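Local coordinates for aminoglycoside-O-phosphotransferase VIII (Streptomyces rimosus, PDB 4H05), which probably transfers the gamma-phosphate of ATP to the 3'-hydroxyl of aminoglycoside antibiotics, the reaction by which such kinases confer resistance, at residues V35-G40 with E44-V49; E61-V66 with C131-S136. One frame throughout, in Å; residues are numbered along the deposited sequence.

Contact 1 of 2, residues V35-G40 with E44-V49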
loop_
_atom_site.group_PDB
_atom_site.type_symbol
_atom_site.label_atom_id
_atom_site.label_comp_id
_atom_site.label_asym_id
_atom_site.label_seq_id
_atom_site.Cartn_x
_atom_site.Cartn_y
_atom_site.Cartn_z
ATOM N N VAL A 35 -11.332 -4.725 -7.356
ATOM C CA VAL A 35 -10.515 -3.795 -8.086
ATOM C C VAL A 35 -10.746 -4.036 -9.570
ATOM O O VAL A 35 -10.638 -5.159 -10.020
ATOM C CB VAL A 35 -9.018 -4.008 -7.760
ATOM C CG1 VAL A 35 -8.123 -3.098 -8.650
ATOM C CG2 VAL A 35 -8.749 -3.729 -6.261
ATOM N N TYR A 36 -11.064 -2.977 -10.322
ATOM C CA TYR A 36 -11.282 -3.052 -11.753
ATOM C C TYR A 36 -10.552 -1.949 -12.502
ATOM O O TYR A 36 -10.341 -0.853 -11.953
ATOM C CB TYR A 36 -12.790 -2.952 -12.079
ATOM C CG TYR A 36 -13.666 -3.880 -11.275
ATOM C CD1 TYR A 36 -14.020 -5.103 -11.767
ATOM C CD2 TYR A 36 -14.142 -3.500 -10.037
ATOM C CE1 TYR A 36 -14.803 -5.975 -11.036
ATOM C CE2 TYR A 36 -14.955 -4.344 -9.306
ATOM C CZ TYR A 36 -15.263 -5.596 -9.814
ATOM O OH TYR A 36 -16.057 -6.433 -9.099
ATOM N N ARG A 37 -10.188 -2.263 -13.737
ATOM C CA ARG A 37 -9.720 -1.358 -14.756
ATOM C C ARG A 37 -10.828 -1.149 -15.778
ATOM O O ARG A 37 -11.357 -2.138 -16.360
ATOM C CB ARG A 37 -8.524 -1.960 -15.426
ATOM C CG ARG A 37 -7.922 -1.108 -16.537
ATOM C CD ARG A 37 -6.781 -1.879 -17.227
ATOM N NE ARG A 37 -5.624 -1.947 -16.326
ATOM C CZ ARG A 37 -4.703 -0.980 -16.188
ATOM N NH1 ARG A 37 -3.693 -1.144 -15.340
ATOM N NH2 ARG A 37 -4.781 0.157 -16.890
ATOM N N LEU A 38 -11.253 0.104 -15.928
ATOM C CA LEU A 38 -12.334 0.467 -16.852
ATOM C C LEU A 38 -11.700 1.187 -17.975
ATOM O O LEU A 38 -10.983 2.142 -17.756
ATOM C CB LEU A 38 -13.348 1.420 -16.268
ATOM C CG LEU A 38 -14.544 0.874 -15.541
ATOM C CD1 LEU A 38 -13.981 -0.082 -14.431
ATOM C CD2 LEU A 38 -15.416 2.057 -15.045
ATOM N N ARG A 39 -12.029 0.793 -19.190
ATOM C CA ARG A 39 -11.370 1.360 -20.349
ATOM C C ARG A 39 -12.276 1.521 -21.539
ATOM O O ARG A 39 -13.089 0.645 -21.821
ATOM C CB ARG A 39 -10.219 0.471 -20.741
ATOM C CG ARG A 39 -10.609 -0.953 -21.039
ATOM C CD ARG A 39 -9.375 -1.772 -21.384
ATOM N NE ARG A 39 -9.770 -3.087 -21.893
ATOM C CZ ARG A 39 -9.023 -4.189 -21.848
ATOM N NH1 ARG A 39 -7.807 -4.161 -21.278
ATOM N NH2 ARG A 39 -9.484 -5.328 -22.392
ATOM N N GLY A 40 -12.087 2.615 -22.258
ATOM C CA GLY A 40 -12.965 3.000 -23.368
ATOM C C GLY A 40 -12.492 4.333 -23.901
ATOM O O GLY A 40 -12.178 5.251 -23.120
ATOM N N GLU A 44 -8.724 5.501 -19.281
ATOM C CA GLU A 44 -8.681 4.320 -18.415
ATOM C C GLU A 44 -8.838 4.834 -17.053
ATOM O O GLU A 44 -8.278 5.857 -16.757
ATOM C CB GLU A 44 -7.378 3.516 -18.499
ATOM C CG GLU A 44 -7.233 2.809 -19.834
ATOM C CD GLU A 44 -6.696 1.370 -19.779
ATOM O OE1 GLU A 44 -6.420 0.816 -18.679
ATOM O OE2 GLU A 44 -6.577 0.765 -20.886
ATOM N N LEU A 45 -9.708 4.171 -16.275
ATOM C CA LEU A 45 -9.915 4.412 -14.858
ATOM C C LEU A 45 -9.605 3.159 -14.069
ATOM O O LEU A 45 -9.773 2.012 -14.528
ATOM C CB LEU A 45 -11.342 4.794 -14.561
ATOM C CG LEU A 45 -11.812 5.946 -15.467
ATOM C CD1 LEU A 45 -13.291 6.132 -15.368
ATOM C CD2 LEU A 45 -11.147 7.294 -15.104
ATOM N N PHE A 46 -9.201 3.388 -12.848
ATOM C CA PHE A 46 -9.190 2.354 -11.846
ATOM C C PHE A 46 -10.396 2.510 -10.918
ATOM O O PHE A 46 -10.680 3.632 -10.429
ATOM C CB PHE A 46 -7.914 2.517 -10.972
ATOM C CG PHE A 46 -6.607 2.188 -11.645
ATOM C CD1 PHE A 46 -5.389 2.502 -10.982
ATOM C CD2 PHE A 46 -6.523 1.592 -12.921
ATOM C CE1 PHE A 46 -4.155 2.216 -11.568
ATOM C CE2 PHE A 46 -5.275 1.316 -13.493
ATOM C CZ PHE A 46 -4.092 1.630 -12.808
ATOM N N VAL A 47 -11.060 1.399 -10.586
ATOM C CA VAL A 47 -12.264 1.400 -9.698
ATOM C C VAL A 47 -12.069 0.373 -8.621
ATOM O O VAL A 47 -11.691 -0.763 -8.902
ATOM C CB VAL A 47 -13.537 1.061 -10.444
ATOM C CG1 VAL A 47 -14.671 0.825 -9.472
ATOM C CG2 VAL A 47 -13.844 2.115 -11.514
ATOM N N LYS A 48 -12.215 0.814 -7.379
ATOM C CA LYS A 48 -12.078 -0.030 -6.206
ATOM C C LYS A 48 -13.424 0.033 -5.503
ATOM O O LYS A 48 -13.992 1.102 -5.326
ATOM C CB LYS A 48 -10.954 0.456 -5.257
ATOM C CG LYS A 48 -9.559 0.176 -5.790
ATOM C CD LYS A 48 -8.370 0.700 -4.978
ATOM C CE LYS A 48 -8.448 0.406 -3.518
ATOM N NZ LYS A 48 -7.279 0.977 -2.796
ATOM N N VAL A 49 -13.932 -1.129 -5.133
ATOM C CA VAL A 49 -15.119 -1.206 -4.300
ATOM C C VAL A 49 -14.739 -2.142 -3.160
ATOM O O VAL A 49 -14.100 -3.174 -3.375
ATOM C CB VAL A 49 -16.335 -1.742 -5.131
ATOM C CG1 VAL A 49 -17.662 -1.515 -4.408
ATOM C CG2 VAL A 49 -16.394 -1.054 -6.489
#
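Tyr-36 pairs with Val-47, and Leu-38 with Leu-45, as the two hydrogen-bonded pairs of an antiparallel beta hairpin whose strand segments run at 156° to each other. Each pair closes a ring of two nearly straight backbone bonds: Tyr-36 N to Val-47 O and Val-47 N to Tyr-36 O, then Leu-38 N to Leu-45 O and Leu-45 N to Leu-38 O. The same four carbonyl oxygens also receive CA-H...O contacts from the non-hydrogen-bonded positions between and beside them, among them Glu-44 CA to Leu-38 O at 3.2 Å.

Charge gathers on the face of Arg-37, Glu-44 and Phe-46. A short salt bridge joins Arg-37 NH2 to Glu-44 OE1 at 2.5 Å; the oxygen lies in the guanidinium plane and is met nearly along its own C-O axis. With CG anti to the backbone N (chi1 180°), the arginine chain stands up from its own strand, and Glu-44, bent at chi2, leans across to bring OE1 to it; the bend at chi3 sets a guanidinium face against the rim of Phe-46. The two planes stand 87° apart, and Phe-46 CE2 lies over one face of the guanidinium, 3.5 Å from Arg-37 NH1. Farther along this face, the aliphatic parts of Val-35 and Lys-48 lie side by side.

The opposite face is apolar and buried. Leu-38 CD1 meets Val-47 CG2 at 3.7 Å, because Val-47 directs that methyl anti to its carbonyl carbon, and Tyr-36 CD2 lies more loosely against Val-47 CG1.

Strand 22-25 flanks the hairpin at strand 35-40, where Glu-22 binds Arg-39, and strand 86-93 flanks it at strand 43-50. Helix 6-17 covers the apolar face, with Leu-11 touching both Tyr-36 and Val-49.

Contact 2 of 2, residues E61-V66 with C131-S136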
loop_
_atom_site.group_PDB
_atom_site.type_symbol
_atom_site.label_atom_id
_atom_site.label_comp_id
_atom_site.label_asym_id
_atom_site.label_seq_id
_atom_site.Cartn_x
_atom_site.Cartn_y
_atom_site.Cartn_z
ATOM N N GLU A 61 -9.123 6.851 1.605
ATOM C CA GLU A 61 -8.120 6.837 0.559
ATOM C C GLU A 61 -8.276 8.002 -0.386
ATOM O O GLU A 61 -7.277 8.659 -0.716
ATOM C CB GLU A 61 -8.098 5.506 -0.116
ATOM C CG GLU A 61 -6.946 5.383 -1.069
ATOM C CD GLU A 61 -6.848 4.029 -1.739
ATOM O OE1 GLU A 61 -7.559 3.094 -1.307
ATOM O OE2 GLU A 61 -6.021 3.939 -2.700
ATOM N N ALA A 62 -9.513 8.346 -0.743
ATOM C CA ALA A 62 -9.802 9.555 -1.533
ATOM C C ALA A 62 -9.111 10.793 -0.949
ATOM O O ALA A 62 -8.358 11.463 -1.631
ATOM C CB ALA A 62 -11.310 9.780 -1.628
ATOM N N GLU A 63 -9.290 11.020 0.345
ATOM C CA GLU A 63 -8.734 12.179 1.062
ATOM C C GLU A 63 -7.265 12.145 1.010
ATOM O O GLU A 63 -6.663 13.156 0.799
ATOM C CB GLU A 63 -9.093 12.127 2.554
ATOM C CG GLU A 63 -10.523 12.557 2.744
ATOM C CD GLU A 63 -11.019 12.513 4.181
ATOM O OE1 GLU A 63 -10.366 11.910 5.043
ATOM O OE2 GLU A 63 -12.061 13.179 4.405
ATOM N N ARG A 64 -6.700 10.937 1.146
ATOM C CA ARG A 64 -5.256 10.792 1.120
ATOM C C ARG A 64 -4.684 11.050 -0.229
ATOM O O ARG A 64 -3.597 11.685 -0.396
ATOM C CB ARG A 64 -4.819 9.422 1.629
ATOM C CG ARG A 64 -4.970 9.326 3.141
ATOM C CD ARG A 64 -5.018 7.931 3.702
ATOM N NE ARG A 64 -5.032 7.888 5.160
ATOM C CZ ARG A 64 -6.074 8.286 5.894
ATOM N NH1 ARG A 64 -7.161 8.811 5.339
ATOM N NH2 ARG A 64 -6.019 8.199 7.201
ATOM N N LEU A 65 -5.361 10.505 -1.208
ATOM C CA LEU A 65 -4.921 10.678 -2.612
ATOM C C LEU A 65 -4.834 12.172 -3.087
ATOM O O LEU A 65 -3.926 12.613 -3.886
ATOM C CB LEU A 65 -5.895 9.871 -3.488
ATOM C CG LEU A 65 -5.565 8.627 -4.331
ATOM C CD1 LEU A 65 -4.387 7.815 -4.091
ATOM C CD2 LEU A 65 -6.725 7.674 -4.460
ATOM N N VAL A 66 -5.830 12.927 -2.701
ATOM C CA VAL A 66 -5.961 14.326 -3.044
ATOM C C VAL A 66 -4.885 15.113 -2.355
ATOM O O VAL A 66 -4.295 16.032 -2.918
ATOM C CB VAL A 66 -7.369 14.830 -2.557
ATOM C CG1 VAL A 66 -7.417 16.321 -2.575
ATOM C CG2 VAL A 66 -8.554 14.277 -3.399
ATOM N N CYS A 131 1.106 16.803 7.623
ATOM C CA CYS A 131 0.325 15.709 7.073
ATOM C C CYS A 131 -0.913 15.582 7.908
ATOM O O CYS A 131 -0.820 15.475 9.096
ATOM C CB CYS A 131 1.119 14.404 7.146
ATOM S SG CYS A 131 0.142 13.028 6.505
ATOM N N PRO A 132 -2.093 15.570 7.296
ATOM C CA PRO A 132 -3.238 15.382 8.207
ATOM C C PRO A 132 -3.466 13.976 8.748
ATOM O O PRO A 132 -4.369 13.772 9.530
ATOM C CB PRO A 132 -4.476 15.782 7.368
ATOM C CG PRO A 132 -3.956 16.303 6.079
ATOM C CD PRO A 132 -2.464 16.087 5.982
ATOM N N PHE A 133 -2.742 12.984 8.280
ATOM C CA PHE A 133 -3.244 11.640 8.517
ATOM C C PHE A 133 -2.286 11.053 9.485
ATOM O O PHE A 133 -1.126 11.253 9.328
ATOM C CB PHE A 133 -3.322 10.849 7.220
ATOM C CG PHE A 133 -4.110 11.546 6.160
ATOM C CD1 PHE A 133 -5.486 11.677 6.285
ATOM C CD2 PHE A 133 -3.464 12.159 5.102
ATOM C CE1 PHE A 133 -6.197 12.372 5.360
ATOM C CE2 PHE A 133 -4.153 12.897 4.189
ATOM C CZ PHE A 133 -5.520 13.008 4.306
ATOM N N ASP A 134 -2.783 10.273 10.424
ATOM C CA ASP A 134 -1.988 9.662 11.455
ATOM C C ASP A 134 -2.078 8.136 11.230
ATOM O O ASP A 134 -3.151 7.567 11.309
ATOM C CB ASP A 134 -2.691 9.990 12.826
ATOM C CG ASP A 134 -1.855 9.669 14.031
ATOM O OD1 ASP A 134 -0.719 9.180 13.923
ATOM O OD2 ASP A 134 -2.354 9.915 15.137
ATOM N N ARG A 135 -0.953 7.455 11.016
ATOM C CA ARG A 135 -0.906 6.024 11.112
ATOM C C ARG A 135 0.192 5.534 12.085
ATOM O O ARG A 135 0.908 4.515 11.834
ATOM C CB ARG A 135 -0.680 5.437 9.708
ATOM C CG ARG A 135 -1.248 4.011 9.585
ATOM C CD ARG A 135 -0.193 3.052 9.000
ATOM N NE ARG A 135 -0.758 1.698 8.970
ATOM C CZ ARG A 135 -0.071 0.575 8.796
ATOM N NH1 ARG A 135 1.233 0.577 8.596
ATOM N NH2 ARG A 135 -0.704 -0.576 8.852
ATOM N N SER A 136 0.362 6.250 13.196
ATOM C CA SER A 136 1.412 5.915 14.143
ATOM C C SER A 136 1.026 4.731 14.998
ATOM O O SER A 136 -0.083 4.213 14.874
ATOM C CB SER A 136 1.731 7.107 15.037
ATOM O OG SER A 136 0.585 7.507 15.693
#
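Arg-64, on a turn of helix 54-71, faces Phe-133 in an irregular stretch of chain, their CA atoms 7.7 Å apart. The contact rests largely on this one pair of side chains. Arg-64 CG sits squarely over the phenyl ring, 3.6 Å from the centroid of Phe-133 and 5° off the ring normal, a CH-pi contact. From there the extended arginine chain carries its guanidinium out over the CD1 side of the ring, NH2 toward Phe-133 CB and NH1 toward CE1. Phe-133 CD1 lies over the centre of the guanidinium face, 3.5 Å from Arg-64 NH1, with the two planes inclined by 34°. Two backbone carbonyls, Val-214 O at NE and Gly-60 O at NH1, hold the guanidinium and would fix its rotation.

Phe-133 has CG anti to its carbonyl carbon (chi1 -54°), and the far end of its ring reaches the helix backbone, CZ lying 3.7 Å from Glu-63 O. Pro-132 CB covers the other ring face, while Phe-133 N donates to Cys-131 SG at 3.4 Å.

Beyond the phenyl, Asp-134 OD1 accepts from both Ser-136 N and Ser-136 OG, which approach from the same face of the carboxylate. The backbone bond makes an Asx turn just ahead of helix 137-150, where Ser-136 is the N-cap. Strand 215-218 lies alongside, the Arg-216 backbone hydrogen-bonding to those of Phe-133 and Arg-135 and its side chain forming a salt bridge with Asp-134 OD2, and strand 86-93 packs against helix 54-71 through Leu-90.

Overall arrangement
Helix 54-71 follows strand 43-50 in the chain, and through it contact 1 leads to contact 2, their centres 22 Å apart. They meet in a salt bridge, Lys-48 NZ to Glu-61 OE1 at 2.6 Å, the lysine-glutamate pair characteristic of protein kinases and of the related aminoglycoside phosphotransferases. Lys-48 also bridges to Asp-210, predicted to bind magnesium, so the hairpin strand and the helix converge on the probable nucleotide site. Contact 2 stands farther off: the Arg-64 side chain is about 11 Å from that of Asp-190, the predicted proton acceptor, and joins the helix to the segment leading into helix 137-150.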